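Long-range contacts in NADP-dependent glyceraldehyde-3-phosphate dehydrogenase (Bacillus halodurans, PDB 3PRL), which probably oxidises glyceraldehyde 3-phosphate to 3-phosphoglycerate with NADP+ in a non-phosphorylating reaction, as a member of the aldehyde dehydrogenase family: residues D[9-14]-D[40-46]; D[46-52]-D[221-226]; D[297-301]-D[403-407]; D[306-310]-D[393-397]. All coordinates share one frame; numbering follows the deposited sequence.

Contact 1: residues D[9-14]-D[40-46]; sequences QFNANI and LGSIPAL
Phe10 pairs with Gly41 and Asn11 with Ser42 as two short parallel strands, whose end-to-end directions differ by 23°. Ser42 bonds through both its N and its O to the residues on either side of Asn11: its N donates to Phe10 O at 3.1 Å, and its O accepts from Ala12 N at 3.0 Å, the latter nearly straight at 155°. At the start of the ladder Leu40 O takes the N-H of Gln9 and, weakly, that of Phe10. Gly41 CA comes within 3.0 Å of Phe10 O in a CA-H...O contact, and a side chain at Gly41 would collide with that carbonyl. The pair forms the centre of a four-stranded mixed sheet, flanked by strands 19-21 and 28-32, that lies against helix 192-204 through Phe10 and Ala12. On the face carrying Asn11 and Ser42, the hydroxyl OG of Ser42 gives a very short bond, 2.5 Å, to Asn11 OD1. A chi1 of 54°, with OG between the backbone N and carbonyl carbon, puts the hydroxyl where it can reach that oxygen, and Arg28 adds a weak bond to Ser42 OG. Beyond the ladder the chains part and apolar contacts take over. The side chains of Ile14 and Pro44 cross at a slant, Ile14 CG2 lying 3.7 Å from Pro44 CD, while Ile14 CD1 meets Leu46 CD1 tip to tip at 4.1 Å. The Ile43 side chain lies close to those of Thr189 and Lys186, two residues that bind NADP+.

Contact 2: residues D[46-52]-D[221-226]; sequences LSQEEVN and VIGDHL
His225 projects from the first turn of its helix to the side of helix 48-65, where Gln48, Val51 and Asn52 receive its ring. With CG anti to the backbone N (chi1 -176°), the imidazole reaches across the gap, and its NE2 donates to Asn52 OD1 at 2.6 Å. That bond is fairly straight, 158° at the hydrogen, and the oxygen lies close to the ring plane, although the amide itself is turned 52° from it. Asn52 OD1 also accepts a bond from His229, so two histidines grip one oxygen, and the rings of His225 and His229 meet nearly at right angles. Over one face of the His225 ring sits Gln48 CG, 4.2 Å from the centroid in a CH-pi contact. Here the beginnings of two helices pack together, Ser47 and Ile222 being their N-caps, and helix 223-227 belongs to the nucleotide-binding part of the aldehyde dehydrogenase fold: Asp224 binds NADP+, and the Ile222 side chain lies near Gly219 and Lys186. Val51 divides its two methyls between partners. CG1, anti to the backbone N, is thereby turned to the imidazole edge, 3.6 Å from His225 CD2, and lies 3.8 Å from Leu226 CD2, the two side chains crossing at about a right angle; Val51 CG2 presses on Ile222 CG2 at 3.4 Å, tighter than ordinary carbon packing. Ile222 CG2 also approaches Leu46 O at 3.6 Å.

Contact 3: residues D[297-301]-D[403-407]; sequences KRVFV and AISLS
Phe300 of strand 297-301 faces helix segment 403-407 nearly antiparallel to it, the axes running at 157° and 9.5 Å apart at closest approach. Its chi1 of -58° places CG beside the backbone N, and the ring reaches Ala403, Leu406 and Ser407. CE1 makes the tightest of these contacts, 3.3 Å from Leu406 CB, which approaches obliquely; Phe300 CE2 lies 4.0 Å from Ser407 CB. Nearer the strand, Phe300 CB meets Ala403 CB at 3.9 Å, and Ala403 O stands over one ring face, offset toward the rim. An alanine in place of Phe300 would keep only the CB contact and is likely to open a gap beside Leu406 and Ser407. Two residues earlier, the guanidinium of Arg298 comes to the helix edge-on: NH2 gives a weak bond of 3.5 Å to Ser407 O, while the same nitrogen is held by Lys263 O. Arg298 NH1 lies 3.1 Å from Leu406 O. The contact is buried packing of helix 400-409 on strand 296-302, an α/β layer of the domain whose parallel strands 264-268, 296-302 and 391-397 lie side by side, as in the catalytic domain of aldehyde dehydrogenases.

Contact 4: residues D[306-310]-D[393-397]; sequences ADQLV and PIIRV
Arg396 and Asp307 make the polar part of the contact. Arg396 NH1 donates to Asp307 OD1 at 3.1 Å with an angle of 159° at the hydrogen, a hydrogen-bonded salt bridge. The oxygen lies near the guanidinium plane and is met nearly along its own C-O direction, and the carboxylate and guanidinium planes are only 26° apart, although the two side chains cross at about a right angle. Asp307 CB points away from the strand, but CG, beside the backbone N, turns the carboxylate back to the arginine. Arg396 bends at chi2 and chi3 to arrive there. Its NE has a weak, long ion pair with Asp374.

The same guanidinium also makes van der Waals contacts with its face and edge. Ala306 CB sits over one face, 3.3 Å from Arg396 NH2, and Val310 CG1 touches the same nitrogen at the edge, at 3.4 Å. A leucine in place of Arg396 would probably leave Asp307 without its cationic partner and Ala306 CB without the flat group that lies against it.

Purely apolar contact is confined to one pair, Val310 CG2 against Ile394 CG1 at 3.9 Å, the side chains crossing obliquely. Ile394 also packs on Val299 and Val301 of the neighbouring strand.

Helix 306-310 and strand 393-397 run nearly antiparallel, at 164°, with axes 10.4 Å apart at closest approach. Helix 303-317 follows strand 296-302 and packs across to its parallel neighbour 391-397, a helix laid on the sheet of an α/β domain, here the one that in aldehyde dehydrogenases forms the catalytic domain.

The contacts form two well-separated groups, and contact 2 lies across the chain's centre from contacts 3 and 4. Contacts 1 and 2 share Leu46, where strand 39-44 runs into helix 48-65; their centres lie about 17 Å apart. Both border the NADP+ site, contact 2 holding Asp224 and contact 1 approaching Thr189. Contacts 3 and 4, centres about 11 Å apart, meet through adjacent strands: Val299 O lies 2.5 Å from Ile395 N and Val301 O 2.8 Å from Val397 N, probable hydrogen bonds, and Val301 packs on Leu309. Along the sequence contact 4 falls within the span of contact 3. Contacts 2 and 3 have centres about 42 Å apart, and contacts 3 and 4 lie away from the NADP+-binding residues.

Contact 1: residues D[9-14]-D[40-46]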
loop_
_atom_site.group_PDB
_atom_site.type_symbol
_atom_site.label_atom_id
_atom_site.label_comp_id
_atom_site.label_asym_id
_atom_site.label_seq_id
_atom_site.Cartn_x
_atom_site.Cartn_y
_atom_site.Cartn_z
ATOM N N GLN D 9 47.232 7.152 15.932
ATOM C CA GLN D 9 46.924 7.830 17.222
ATOM C C GLN D 9 45.465 7.644 17.665
ATOM O O GLN D 9 44.834 8.581 18.161
ATOM C CB GLN D 9 47.288 9.319 17.141
ATOM C CG GLN D 9 46.669 10.083 15.966
ATOM C CD GLN D 9 47.209 11.502 15.832
ATOM O OE1 GLN D 9 47.754 12.068 16.782
ATOM N NE2 GLN D 9 47.055 12.084 14.646
ATOM N N PHE D 10 44.934 6.433 17.479
ATOM C CA PHE D 10 43.578 6.116 17.923
ATOM C C PHE D 10 43.487 4.682 18.427
ATOM O O PHE D 10 43.119 3.759 17.704
ATOM C CB PHE D 10 42.537 6.412 16.823
ATOM C CG PHE D 10 41.105 6.134 17.228
ATOM C CD1 PHE D 10 40.635 6.469 18.501
ATOM C CD2 PHE D 10 40.217 5.570 16.321
ATOM C CE1 PHE D 10 39.315 6.220 18.869
ATOM C CE2 PHE D 10 38.886 5.325 16.675
ATOM C CZ PHE D 10 38.434 5.650 17.954
ATOM N N ASN D 11 43.866 4.512 19.683
ATOM C CA ASN D 11 43.675 3.255 20.360
ATOM C C ASN D 11 42.256 3.215 20.911
ATOM O O ASN D 11 41.971 3.729 21.995
ATOM C CB ASN D 11 44.754 3.075 21.423
ATOM C CG ASN D 11 46.137 2.930 20.804
ATOM O OD1 ASN D 11 46.354 2.059 19.955
ATOM N ND2 ASN D 11 47.067 3.789 21.205
ATOM N N ALA D 12 41.375 2.609 20.116
ATOM C CA ALA D 12 39.936 2.653 20.320
ATOM C C ALA D 12 39.434 1.586 21.280
ATOM O O ALA D 12 39.972 0.473 21.339
ATOM C CB ALA D 12 39.228 2.517 18.987
ATOM N N ASN D 13 38.396 1.944 22.028
ATOM C CA ASN D 13 37.681 0.995 22.857
ATOM C C ASN D 13 36.363 0.548 22.191
ATOM O O ASN D 13 35.892 1.171 21.219
ATOM C CB ASN D 13 37.455 1.573 24.256
ATOM C CG ASN D 13 38.630 1.290 25.222
ATOM O OD1 ASN D 13 39.734 0.896 24.813
ATOM N ND2 ASN D 13 38.381 1.497 26.515
ATOM N N ILE D 14 35.798 -0.548 22.696
ATOM C CA ILE D 14 34.523 -1.075 22.211
ATOM C C ILE D 14 33.408 -0.752 23.184
ATOM O O ILE D 14 33.656 -0.565 24.374
ATOM C CB ILE D 14 34.561 -2.623 21.935
ATOM C CG1 ILE D 14 34.848 -3.442 23.209
ATOM C CG2 ILE D 14 35.561 -2.953 20.826
ATOM C CD1 ILE D 14 33.601 -4.048 23.858
ATOM N N LEU D 40 47.729 3.865 12.797
ATOM C CA LEU D 40 46.578 4.750 13.016
ATOM C C LEU D 40 46.006 4.574 14.417
ATOM O O LEU D 40 45.453 5.501 15.005
ATOM C CB LEU D 40 45.491 4.490 11.970
ATOM C CG LEU D 40 45.718 4.975 10.532
ATOM C CD1 LEU D 40 44.698 4.339 9.590
ATOM C CD2 LEU D 40 45.665 6.497 10.423
ATOM N N GLY D 41 46.137 3.361 14.932
ATOM C CA GLY D 41 45.652 3.017 16.245
ATOM C C GLY D 41 45.432 1.523 16.300
ATOM O O GLY D 41 46.009 0.769 15.508
ATOM N N SER D 42 44.596 1.101 17.237
ATOM C CA SER D 42 44.320 -0.309 17.453
ATOM C C SER D 42 42.863 -0.533 17.863
ATOM O O SER D 42 42.163 0.402 18.274
ATOM C CB SER D 42 45.264 -0.867 18.518
ATOM O OG SER D 42 45.181 -0.094 19.696
ATOM N N ILE D 43 42.414 -1.779 17.732
ATOM C CA ILE D 43 41.110 -2.201 18.250
ATOM C C ILE D 43 41.304 -3.385 19.194
ATOM O O ILE D 43 42.297 -4.110 19.074
ATOM C CB ILE D 43 40.106 -2.564 17.123
ATOM C CG1 ILE D 43 40.616 -3.755 16.300
ATOM C CG2 ILE D 43 39.818 -1.341 16.259
ATOM C CD1 ILE D 43 39.586 -4.351 15.393
ATOM N N PRO D 44 40.371 -3.581 20.147
ATOM C CA PRO D 44 40.502 -4.735 21.036
ATOM C C PRO D 44 40.137 -6.031 20.311
ATOM O O PRO D 44 39.140 -6.076 19.581
ATOM C CB PRO D 44 39.482 -4.443 22.145
ATOM C CG PRO D 44 39.047 -3.005 21.943
ATOM C CD PRO D 44 39.198 -2.759 20.489
ATOM N N ALA D 45 40.951 -7.068 20.496
ATOM C CA ALA D 45 40.618 -8.408 20.016
ATOM C C ALA D 45 39.854 -9.144 21.109
ATOM O O ALA D 45 40.422 -9.491 22.141
ATOM C CB ALA D 45 41.877 -9.169 19.627
ATOM N N LEU D 46 38.561 -9.365 20.878
ATOM C CA LEU D 46 37.662 -9.879 21.918
ATOM C C LEU D 46 37.630 -11.395 21.978
ATOM O O LEU D 46 37.975 -12.076 21.004
ATOM C CB LEU D 46 36.231 -9.339 21.748
ATOM C CG LEU D 46 35.897 -7.903 22.189
ATOM C CD1 LEU D 46 34.393 -7.624 22.041
ATOM C CD2 LEU D 46 36.348 -7.618 23.629
#

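Contact 2: residues D[46-52]-D[221-226]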
loop_
_atom_site.group_PDB
_atom_site.type_symbol
_atom_site.label_atom_id
_atom_site.label_comp_id
_atom_site.label_asym_id
_atom_site.label_seq_id
_atom_site.Cartn_x
_atom_site.Cartn_y
_atom_site.Cartn_z
ATOM N N LEU D 46 38.561 -9.365 20.878
ATOM C CA LEU D 46 37.662 -9.879 21.918
ATOM C C LEU D 46 37.630 -11.395 21.978
ATOM O O LEU D 46 37.975 -12.076 21.004
ATOM C CB LEU D 46 36.231 -9.339 21.748
ATOM C CG LEU D 46 35.897 -7.903 22.189
ATOM C CD1 LEU D 46 34.393 -7.624 22.041
ATOM C CD2 LEU D 46 36.348 -7.618 23.629
ATOM N N SER D 47 37.211 -11.896 23.141
ATOM C CA SER D 47 37.134 -13.330 23.445
ATOM C C SER D 47 35.710 -13.878 23.265
ATOM O O SER D 47 34.776 -13.119 23.006
ATOM C CB SER D 47 37.620 -13.591 24.881
ATOM O OG SER D 47 36.812 -12.914 25.841
ATOM N N GLN D 48 35.558 -15.194 23.418
ATOM C CA GLN D 48 34.251 -15.852 23.288
ATOM C C GLN D 48 33.235 -15.378 24.334
ATOM O O GLN D 48 32.040 -15.263 24.031
ATOM C CB GLN D 48 34.395 -17.382 23.300
ATOM C CG GLN D 48 34.749 -17.972 21.922
ATOM C CD GLN D 48 35.006 -19.471 21.946
ATOM O OE1 GLN D 48 35.891 -19.962 22.665
ATOM N NE2 GLN D 48 34.245 -20.209 21.145
ATOM N N GLU D 49 33.716 -15.077 25.543
ATOM C CA GLU D 49 32.852 -14.606 26.636
ATOM C C GLU D 49 32.365 -13.190 26.381
ATOM O O GLU D 49 31.166 -12.954 26.292
ATOM C CB GLU D 49 33.568 -14.656 27.993
ATOM C CG GLU D 49 33.863 -16.042 28.499
ATOM C CD GLU D 49 34.729 -16.822 27.534
ATOM O OE1 GLU D 49 35.935 -16.499 27.402
ATOM O OE2 GLU D 49 34.183 -17.750 26.896
ATOM N N GLU D 50 33.303 -12.251 26.253
ATOM C CA GLU D 50 32.957 -10.856 25.988
ATOM C C GLU D 50 31.981 -10.703 24.804
ATOM O O GLU D 50 31.234 -9.723 24.748
ATOM C CB GLU D 50 34.217 -10.015 25.812
ATOM C CG GLU D 50 35.109 -10.067 27.044
ATOM C CD GLU D 50 36.440 -9.397 26.855
ATOM O OE1 GLU D 50 37.171 -9.755 25.904
ATOM O OE2 GLU D 50 36.760 -8.523 27.682
ATOM N N VAL D 51 31.980 -11.693 23.900
ATOM C CA VAL D 51 31.055 -11.776 22.755
ATOM C C VAL D 51 29.642 -12.245 23.154
ATOM O O VAL D 51 28.648 -11.700 22.669
ATOM C CB VAL D 51 31.623 -12.669 21.611
ATOM C CG1 VAL D 51 30.532 -13.103 20.649
ATOM C CG2 VAL D 51 32.709 -11.940 20.847
ATOM N N ASN D 52 29.565 -13.262 24.019
ATOM C CA ASN D 52 28.308 -13.670 24.649
ATOM C C ASN D 52 27.760 -12.523 25.485
ATOM O O ASN D 52 26.592 -12.191 25.402
ATOM C CB ASN D 52 28.505 -14.906 25.536
ATOM C CG ASN D 52 29.194 -16.050 24.812
ATOM O OD1 ASN D 52 28.934 -16.294 23.638
ATOM N ND2 ASN D 52 30.081 -16.760 25.514
ATOM N N VAL D 221 38.366 -16.180 16.122
ATOM C CA VAL D 221 38.132 -16.187 17.562
ATOM C C VAL D 221 36.694 -15.729 17.853
ATOM O O VAL D 221 36.130 -16.036 18.908
ATOM C CB VAL D 221 39.139 -15.269 18.287
ATOM C CG1 VAL D 221 39.298 -15.688 19.743
ATOM C CG2 VAL D 221 40.485 -15.301 17.583
ATOM N N ILE D 222 36.104 -15.012 16.891
ATOM C CA ILE D 222 34.741 -14.485 17.004
ATOM C C ILE D 222 33.845 -14.830 15.812
ATOM O O ILE D 222 32.634 -14.958 15.971
ATOM C CB ILE D 222 34.723 -12.941 17.264
ATOM C CG1 ILE D 222 35.549 -12.166 16.224
ATOM C CG2 ILE D 222 35.236 -12.636 18.668
ATOM C CD1 ILE D 222 34.765 -11.558 15.095
ATOM N N GLY D 223 34.448 -14.983 14.634
ATOM C CA GLY D 223 33.716 -15.228 13.389
ATOM C C GLY D 223 32.564 -16.212 13.500
ATOM O O GLY D 223 31.403 -15.810 13.596
ATOM N N ASP D 224 32.892 -17.503 13.500
ATOM C CA ASP D 224 31.897 -18.578 13.560
ATOM C C ASP D 224 30.961 -18.504 14.775
ATOM O O ASP D 224 29.740 -18.633 14.624
ATOM C CB ASP D 224 32.586 -19.947 13.523
ATOM C CG ASP D 224 33.365 -20.190 12.234
ATOM O OD1 ASP D 224 32.919 -19.774 11.135
ATOM O OD2 ASP D 224 34.432 -20.822 12.329
ATOM N N HIS D 225 31.541 -18.288 15.960
ATOM C CA HIS D 225 30.815 -18.192 17.240
ATOM C C HIS D 225 29.643 -17.199 17.204
ATOM O O HIS D 225 28.591 -17.458 17.794
ATOM C CB HIS D 225 31.794 -17.812 18.358
ATOM C CG HIS D 225 31.187 -17.766 19.730
ATOM N ND1 HIS D 225 30.984 -18.896 20.500
ATOM C CD2 HIS D 225 30.763 -16.720 20.483
ATOM C CE1 HIS D 225 30.455 -18.549 21.661
ATOM N NE2 HIS D 225 30.313 -17.234 21.678
ATOM N N LEU D 226 29.837 -16.069 16.523
ATOM C CA LEU D 226 28.775 -15.087 16.349
ATOM C C LEU D 226 27.663 -15.647 15.475
ATOM O O LEU D 226 26.511 -15.692 15.886
ATOM C CB LEU D 226 29.313 -13.806 15.721
ATOM C CG LEU D 226 30.116 -12.828 16.576
ATOM C CD1 LEU D 226 31.119 -12.080 15.707
ATOM C CD2 LEU D 226 29.190 -11.856 17.279
#

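Contact 3: residues D[297-301]-D[403-407]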
loop_
_atom_site.group_PDB
_atom_site.type_symbol
_atom_site.label_atom_id
_atom_site.label_comp_id
_atom_site.label_asym_id
_atom_site.label_seq_id
_atom_site.Cartn_x
_atom_site.Cartn_y
_atom_site.Cartn_z
ATOM N N LYS D 297 32.320 -4.012 -14.368
ATOM C CA LYS D 297 33.587 -4.733 -14.367
ATOM C C LYS D 297 33.776 -5.529 -15.638
ATOM O O LYS D 297 34.708 -6.297 -15.733
ATOM C CB LYS D 297 33.653 -5.675 -13.165
ATOM C CG LYS D 297 33.803 -4.991 -11.819
ATOM C CD LYS D 297 33.450 -5.958 -10.752
ATOM C CE LYS D 297 33.524 -5.334 -9.389
ATOM N NZ LYS D 297 32.421 -5.898 -8.537
ATOM N N ARG D 298 32.889 -5.327 -16.607
ATOM C CA ARG D 298 32.847 -6.086 -17.855
ATOM C C ARG D 298 32.182 -5.229 -18.919
ATOM O O ARG D 298 31.071 -4.738 -18.699
ATOM C CB ARG D 298 31.954 -7.319 -17.687
ATOM C CG ARG D 298 32.619 -8.611 -17.303
ATOM C CD ARG D 298 31.651 -9.766 -17.566
ATOM N NE ARG D 298 30.507 -9.793 -16.649
ATOM C CZ ARG D 298 29.633 -10.797 -16.567
ATOM N NH1 ARG D 298 29.770 -11.874 -17.349
ATOM N NH2 ARG D 298 28.625 -10.737 -15.698
ATOM N N VAL D 299 32.830 -5.049 -20.066
ATOM C CA VAL D 299 32.145 -4.412 -21.186
ATOM C C VAL D 299 31.924 -5.385 -22.339
ATOM O O VAL D 299 32.869 -5.799 -23.001
ATOM C CB VAL D 299 32.878 -3.164 -21.722
ATOM C CG1 VAL D 299 32.063 -2.528 -22.851
ATOM C CG2 VAL D 299 33.144 -2.147 -20.610
ATOM N N PHE D 300 30.670 -5.748 -22.573
ATOM C CA PHE D 300 30.304 -6.398 -23.828
ATOM C C PHE D 300 29.923 -5.293 -24.812
ATOM O O PHE D 300 28.897 -4.635 -24.637
ATOM C CB PHE D 300 29.116 -7.348 -23.642
ATOM C CG PHE D 300 29.337 -8.427 -22.617
ATOM C CD1 PHE D 300 30.159 -9.512 -22.891
ATOM C CD2 PHE D 300 28.700 -8.367 -21.385
ATOM C CE1 PHE D 300 30.351 -10.515 -21.950
ATOM C CE2 PHE D 300 28.889 -9.364 -20.434
ATOM C CZ PHE D 300 29.708 -10.438 -20.713
ATOM N N VAL D 301 30.744 -5.083 -25.838
ATOM C CA VAL D 301 30.497 -4.014 -26.812
ATOM C C VAL D 301 30.343 -4.562 -28.230
ATOM O O VAL D 301 31.161 -5.359 -28.684
ATOM C CB VAL D 301 31.606 -2.903 -26.770
ATOM C CG1 VAL D 301 32.977 -3.468 -27.079
ATOM C CG2 VAL D 301 31.264 -1.758 -27.705
ATOM N N ALA D 403 25.718 -10.874 -25.903
ATOM C CA ALA D 403 25.950 -10.099 -24.685
ATOM C C ALA D 403 25.127 -10.637 -23.514
ATOM O O ALA D 403 25.642 -10.767 -22.402
ATOM C CB ALA D 403 25.646 -8.614 -24.916
ATOM N N ILE D 404 23.859 -10.952 -23.784
ATOM C CA ILE D 404 22.926 -11.530 -22.802
ATOM C C ILE D 404 23.457 -12.849 -22.259
ATOM O O ILE D 404 23.514 -13.053 -21.050
ATOM C CB ILE D 404 21.522 -11.750 -23.425
ATOM C CG1 ILE D 404 20.822 -10.408 -23.671
ATOM C CG2 ILE D 404 20.655 -12.692 -22.556
ATOM C CD1 ILE D 404 19.446 -10.511 -24.345
ATOM N N SER D 405 23.856 -13.729 -23.174
ATOM C CA SER D 405 24.366 -15.061 -22.849
ATOM C C SER D 405 25.626 -15.055 -21.975
ATOM O O SER D 405 25.672 -15.700 -20.915
ATOM C CB SER D 405 24.620 -15.835 -24.144
ATOM O OG SER D 405 25.203 -17.094 -23.889
ATOM N N LEU D 406 26.649 -14.339 -22.428
ATOM C CA LEU D 406 27.906 -14.219 -21.693
ATOM C C LEU D 406 27.721 -13.511 -20.356
ATOM O O LEU D 406 28.435 -13.783 -19.385
ATOM C CB LEU D 406 28.932 -13.472 -22.542
ATOM C CG LEU D 406 29.683 -14.274 -23.615
ATOM C CD1 LEU D 406 30.444 -13.346 -24.563
ATOM C CD2 LEU D 406 30.625 -15.265 -22.954
ATOM N N SER D 407 26.762 -12.591 -20.326
ATOM C CA SER D 407 26.362 -11.900 -19.121
ATOM C C SER D 407 25.823 -12.915 -18.115
ATOM O O SER D 407 26.266 -12.961 -16.965
ATOM C CB SER D 407 25.300 -10.844 -19.464
ATOM O OG SER D 407 24.589 -10.424 -18.321
#

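Contact 4: residues D[306-310]-D[393-397]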
loop_
_atom_site.group_PDB
_atom_site.type_symbol
_atom_site.label_atom_id
_atom_site.label_comp_id
_atom_site.label_asym_id
_atom_site.label_seq_id
_atom_site.Cartn_x
_atom_site.Cartn_y
_atom_site.Cartn_z
ATOM N N ALA D 306 32.828 -0.892 -31.543
ATOM C CA ALA D 306 33.838 -1.238 -30.535
ATOM C C ALA D 306 35.029 -0.292 -30.507
ATOM O O ALA D 306 35.389 0.223 -29.449
ATOM C CB ALA D 306 34.306 -2.697 -30.711
ATOM N N ASP D 307 35.626 -0.069 -31.678
ATOM C CA ASP D 307 36.811 0.771 -31.819
ATOM C C ASP D 307 36.588 2.153 -31.215
ATOM O O ASP D 307 37.404 2.633 -30.423
ATOM C CB ASP D 307 37.204 0.914 -33.298
ATOM C CG ASP D 307 37.886 -0.322 -33.851
ATOM O OD1 ASP D 307 38.083 -1.303 -33.103
ATOM O OD2 ASP D 307 38.235 -0.313 -35.051
ATOM N N GLN D 308 35.475 2.780 -31.581
ATOM C CA GLN D 308 35.214 4.151 -31.162
ATOM C C GLN D 308 34.997 4.296 -29.653
ATOM O O GLN D 308 35.515 5.226 -29.054
ATOM C CB GLN D 308 34.059 4.769 -31.962
ATOM C CG GLN D 308 33.904 6.283 -31.769
ATOM C CD GLN D 308 35.223 7.043 -31.922
ATOM O OE1 GLN D 308 35.669 7.331 -33.037
ATOM N NE2 GLN D 308 35.845 7.379 -30.792
ATOM N N LEU D 309 34.237 3.381 -29.048
ATOM C CA LEU D 309 33.991 3.419 -27.597
ATOM C C LEU D 309 35.280 3.204 -26.800
ATOM O O LEU D 309 35.586 3.961 -25.879
ATOM C CB LEU D 309 32.942 2.381 -27.193
ATOM C CG LEU D 309 32.693 2.215 -25.685
ATOM C CD1 LEU D 309 31.862 3.372 -25.142
ATOM C CD2 LEU D 309 32.056 0.865 -25.368
ATOM N N VAL D 310 36.036 2.178 -27.185
ATOM C CA VAL D 310 37.285 1.821 -26.510
ATOM C C VAL D 310 38.363 2.895 -26.697
ATOM O O VAL D 310 39.267 3.030 -25.868
ATOM C CB VAL D 310 37.753 0.388 -26.901
ATOM C CG1 VAL D 310 38.471 0.369 -28.229
ATOM C CG2 VAL D 310 38.611 -0.207 -25.806
ATOM N N PRO D 393 37.998 -5.046 -18.268
ATOM C CA PRO D 393 38.099 -5.727 -19.557
ATOM C C PRO D 393 37.052 -5.247 -20.549
ATOM O O PRO D 393 35.952 -4.873 -20.162
ATOM C CB PRO D 393 37.856 -7.193 -19.199
ATOM C CG PRO D 393 37.003 -7.144 -17.964
ATOM C CD PRO D 393 37.381 -5.894 -17.231
ATOM N N ILE D 394 37.415 -5.248 -21.826
ATOM C CA ILE D 394 36.450 -5.016 -22.886
ATOM C C ILE D 394 36.273 -6.329 -23.657
ATOM O O ILE D 394 37.256 -7.001 -24.007
ATOM C CB ILE D 394 36.862 -3.835 -23.827
ATOM C CG1 ILE D 394 37.470 -2.650 -23.040
ATOM C CG2 ILE D 394 35.691 -3.402 -24.711
ATOM C CD1 ILE D 394 36.557 -1.986 -22.015
ATOM N N ILE D 395 35.019 -6.710 -23.878
ATOM C CA ILE D 395 34.723 -7.943 -24.581
ATOM C C ILE D 395 33.974 -7.595 -25.859
ATOM O O ILE D 395 32.869 -7.061 -25.827
ATOM C CB ILE D 395 33.970 -8.970 -23.685
ATOM C CG1 ILE D 395 34.863 -9.408 -22.514
ATOM C CG2 ILE D 395 33.535 -10.184 -24.498
ATOM C CD1 ILE D 395 34.138 -10.131 -21.389
ATOM N N ARG D 396 34.621 -7.852 -26.989
ATOM C CA ARG D 396 34.045 -7.506 -28.280
ATOM C C ARG D 396 32.979 -8.548 -28.618
ATOM O O ARG D 396 33.255 -9.746 -28.689
ATOM C CB ARG D 396 35.122 -7.399 -29.379
ATOM C CG ARG D 396 36.517 -7.024 -28.875
ATOM C CD ARG D 396 37.270 -6.140 -29.863
ATOM N NE ARG D 396 37.210 -4.723 -29.484
ATOM C CZ ARG D 396 37.564 -3.706 -30.268
ATOM N NH1 ARG D 396 37.993 -3.918 -31.502
ATOM N NH2 ARG D 396 37.467 -2.464 -29.817
ATOM N N VAL D 397 31.752 -8.077 -28.792
ATOM C CA VAL D 397 30.604 -8.959 -28.989
ATOM C C VAL D 397 29.928 -8.674 -30.344
ATOM O O VAL D 397 30.165 -7.627 -30.942
ATOM C CB VAL D 397 29.630 -8.823 -27.785
ATOM C CG1 VAL D 397 28.356 -9.575 -28.017
ATOM C CG2 VAL D 397 30.295 -9.321 -26.513
#